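Local coordinates for protein putative acetyltransferase Sthe_0691 (Sphaerobacter thermophilus, PDB 3SHP) that probably transfers an acetyl group from acetyl-coenzyme A to an acceptor substrate, as a GNAT-type acetyltransferase, at residues Cys76-Gly81 / Glu107-Trp112. Numbering follows the deposited sequence.
Sequences CRIEFG and ELVVPW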
loop_
_atom_site.group_PDB
_atom_site.type_symbol
_atom_site.label_atom_id
_atom_site.label_comp_id
_atom_site.label_asym_id
_atom_site.label_seq_id
_atom_site.Cartn_x
_atom_site.Cartn_y
_atom_site.Cartn_z
ATOM N N CYS A 76 11.577 -25.257 7.846
ATOM C CA CYS A 76 12.715 -25.286 6.966
ATOM C C CYS A 76 12.152 -25.471 5.572
ATOM O O CYS A 76 11.533 -26.511 5.273
ATOM C CB CYS A 76 13.658 -26.429 7.347
ATOM S SG CYS A 76 15.027 -26.573 6.176
ATOM N N ARG A 77 12.349 -24.474 4.717
ATOM C CA ARG A 77 11.870 -24.596 3.345
ATOM C C ARG A 77 12.952 -25.134 2.419
ATOM O O ARG A 77 14.045 -24.585 2.335
ATOM C CB ARG A 77 11.329 -23.275 2.816
ATOM C CG ARG A 77 10.566 -23.505 1.525
ATOM C CD ARG A 77 10.028 -22.224 0.903
ATOM N NE ARG A 77 8.978 -21.578 1.680
ATOM C CZ ARG A 77 7.678 -21.874 1.596
ATOM N NH1 ARG A 77 7.242 -22.847 0.779
ATOM N NH2 ARG A 77 6.803 -21.183 2.333
ATOM N N ILE A 78 12.650 -26.224 1.732
ATOM C CA ILE A 78 13.629 -26.838 0.884
ATOM C C ILE A 78 13.147 -26.862 -0.567
ATOM O O ILE A 78 11.983 -27.192 -0.834
ATOM C CB ILE A 78 13.914 -28.298 1.327
ATOM C CG1 ILE A 78 14.319 -28.358 2.814
ATOM C CG2 ILE A 78 14.994 -28.910 0.438
ATOM C CD1 ILE A 78 14.252 -29.779 3.402
ATOM N N GLU A 79 14.055 -26.555 -1.497
ATOM C CA GLU A 79 13.743 -26.637 -2.928
ATOM C C GLU A 79 14.763 -27.546 -3.623
ATOM O O GLU A 79 15.961 -27.256 -3.616
ATOM C CB GLU A 79 13.704 -25.218 -3.544
ATOM C CG GLU A 79 13.646 -25.183 -5.062
ATOM C CD GLU A 79 14.271 -23.927 -5.687
ATOM O OE1 GLU A 79 15.000 -23.162 -4.996
ATOM O OE2 GLU A 79 14.034 -23.722 -6.898
ATOM N N PHE A 80 14.302 -28.661 -4.173
ATOM C CA PHE A 80 15.194 -29.541 -4.925
ATOM C C PHE A 80 15.165 -29.174 -6.394
ATOM O O PHE A 80 14.098 -28.862 -6.949
ATOM C CB PHE A 80 14.828 -31.033 -4.797
ATOM C CG PHE A 80 15.053 -31.605 -3.426
ATOM C CD1 PHE A 80 13.970 -31.963 -2.627
ATOM C CD2 PHE A 80 16.339 -31.780 -2.927
ATOM C CE1 PHE A 80 14.157 -32.479 -1.356
ATOM C CE2 PHE A 80 16.543 -32.302 -1.634
ATOM C CZ PHE A 80 15.447 -32.648 -0.851
ATOM N N GLY A 81 16.334 -29.200 -7.015
ATOM C CA GLY A 81 16.417 -29.265 -8.463
ATOM C C GLY A 81 16.843 -30.683 -8.839
ATOM O O GLY A 81 16.645 -31.626 -8.078
ATOM N N GLU A 107 21.807 -28.734 11.909
ATOM C CA GLU A 107 22.574 -29.950 12.224
ATOM C C GLU A 107 21.825 -31.211 11.832
ATOM O O GLU A 107 22.433 -32.177 11.381
ATOM C CB GLU A 107 22.910 -30.035 13.718
ATOM C CG GLU A 107 23.928 -29.016 14.175
ATOM C CD GLU A 107 24.220 -29.073 15.675
ATOM O OE1 GLU A 107 23.379 -29.569 16.470
ATOM O OE2 GLU A 107 25.309 -28.595 16.058
ATOM N N LEU A 108 20.514 -31.202 12.036
ATOM C CA LEU A 108 19.671 -32.357 11.761
ATOM C C LEU A 108 19.432 -32.562 10.286
ATOM O O LEU A 108 19.519 -33.684 9.813
ATOM C CB LEU A 108 18.316 -32.247 12.482
ATOM C CG LEU A 108 18.434 -32.071 14.011
ATOM C CD1 LEU A 108 17.068 -31.988 14.632
ATOM C CD2 LEU A 108 19.262 -33.189 14.657
ATOM N N VAL A 109 19.122 -31.488 9.567
ATOM C CA VAL A 109 18.657 -31.609 8.186
ATOM C C VAL A 109 19.801 -31.897 7.193
ATOM O O VAL A 109 19.591 -32.610 6.225
ATOM C CB VAL A 109 17.808 -30.368 7.741
ATOM C CG1 VAL A 109 18.689 -29.191 7.415
ATOM C CG2 VAL A 109 16.945 -30.705 6.529
ATOM N N VAL A 110 21.003 -31.380 7.444
ATOM C CA VAL A 110 22.121 -31.565 6.494
ATOM C C VAL A 110 22.542 -33.031 6.280
ATOM O O VAL A 110 22.607 -33.501 5.131
ATOM C CB VAL A 110 23.342 -30.636 6.808
ATOM C CG1 VAL A 110 24.564 -30.982 5.896
ATOM C CG2 VAL A 110 22.958 -29.194 6.600
ATOM N N PRO A 111 22.790 -33.783 7.368
ATOM C CA PRO A 111 23.203 -35.164 7.104
ATOM C C PRO A 111 22.119 -35.958 6.366
ATOM O O PRO A 111 22.457 -36.824 5.531
ATOM C CB PRO A 111 23.421 -35.757 8.506
ATOM C CG PRO A 111 23.540 -34.574 9.425
ATOM C CD PRO A 111 22.668 -33.510 8.812
ATOM N N TRP A 112 20.847 -35.683 6.678
ATOM C CA TRP A 112 19.717 -36.284 5.964
ATOM C C TRP A 112 19.773 -35.934 4.461
ATOM O O TRP A 112 19.567 -36.805 3.605
ATOM C CB TRP A 112 18.369 -35.873 6.583
ATOM C CG TRP A 112 17.189 -36.227 5.726
ATOM C CD1 TRP A 112 16.721 -37.482 5.456
ATOM C CD2 TRP A 112 16.330 -35.321 5.010
ATOM N NE1 TRP A 112 15.635 -37.416 4.616
ATOM C CE2 TRP A 112 15.371 -36.104 4.327
ATOM C CE3 TRP A 112 16.275 -33.925 4.882
ATOM C CZ2 TRP A 112 14.363 -35.538 3.523
ATOM C CZ3 TRP A 112 15.275 -33.365 4.074
ATOM C CH2 TRP A 112 14.346 -34.179 3.392
#
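Ile78 reaches from strand 72-80 to helix 98-116 through a single methyl group, its CD1, which meets Trp112 and Val109 of the helix. Against the indole this methyl lies in the ring plane, at the edge of the six-membered ring, with Ile78 CD1 3.8 Å from Trp112 CZ3; Ile78 approaches the edge and not a face. The Ile78 arm is extended, CG1 standing anti to the carbonyl carbon and chi2 of 165° carrying CD1 outward. In Trp112, with CG anti to the backbone N (chi1 168°), the further turn about CB-CG (chi2 69°) presents the benzo edge to Ile78. The second touch is looser, 4.2 Å between Ile78 CD1 and Val109 CG2, one helical turn before Trp112. CG2, the other branch of Ile78, lies over a face of the Phe80 ring, 4.0 Å above its plane and nearer its margin than its centre. Phe80 also stacks on His117, whose ring meets that of Trp112 edge to face, and Leu62 of strand 58-66 touches both Ile78 and Val109. The contact thus packs the helix on one side of the central mixed sheet, consistent with a GNAT-type fold, while alternation along the strand puts Arg77 and Glu79 on the other side. With only apolar carbon atoms meeting and 138 Å² buried between the two segments, both sides summed, cohesion here rests on dispersion and water exclusion, without directional polar bonds, so position depends on side-chain fit.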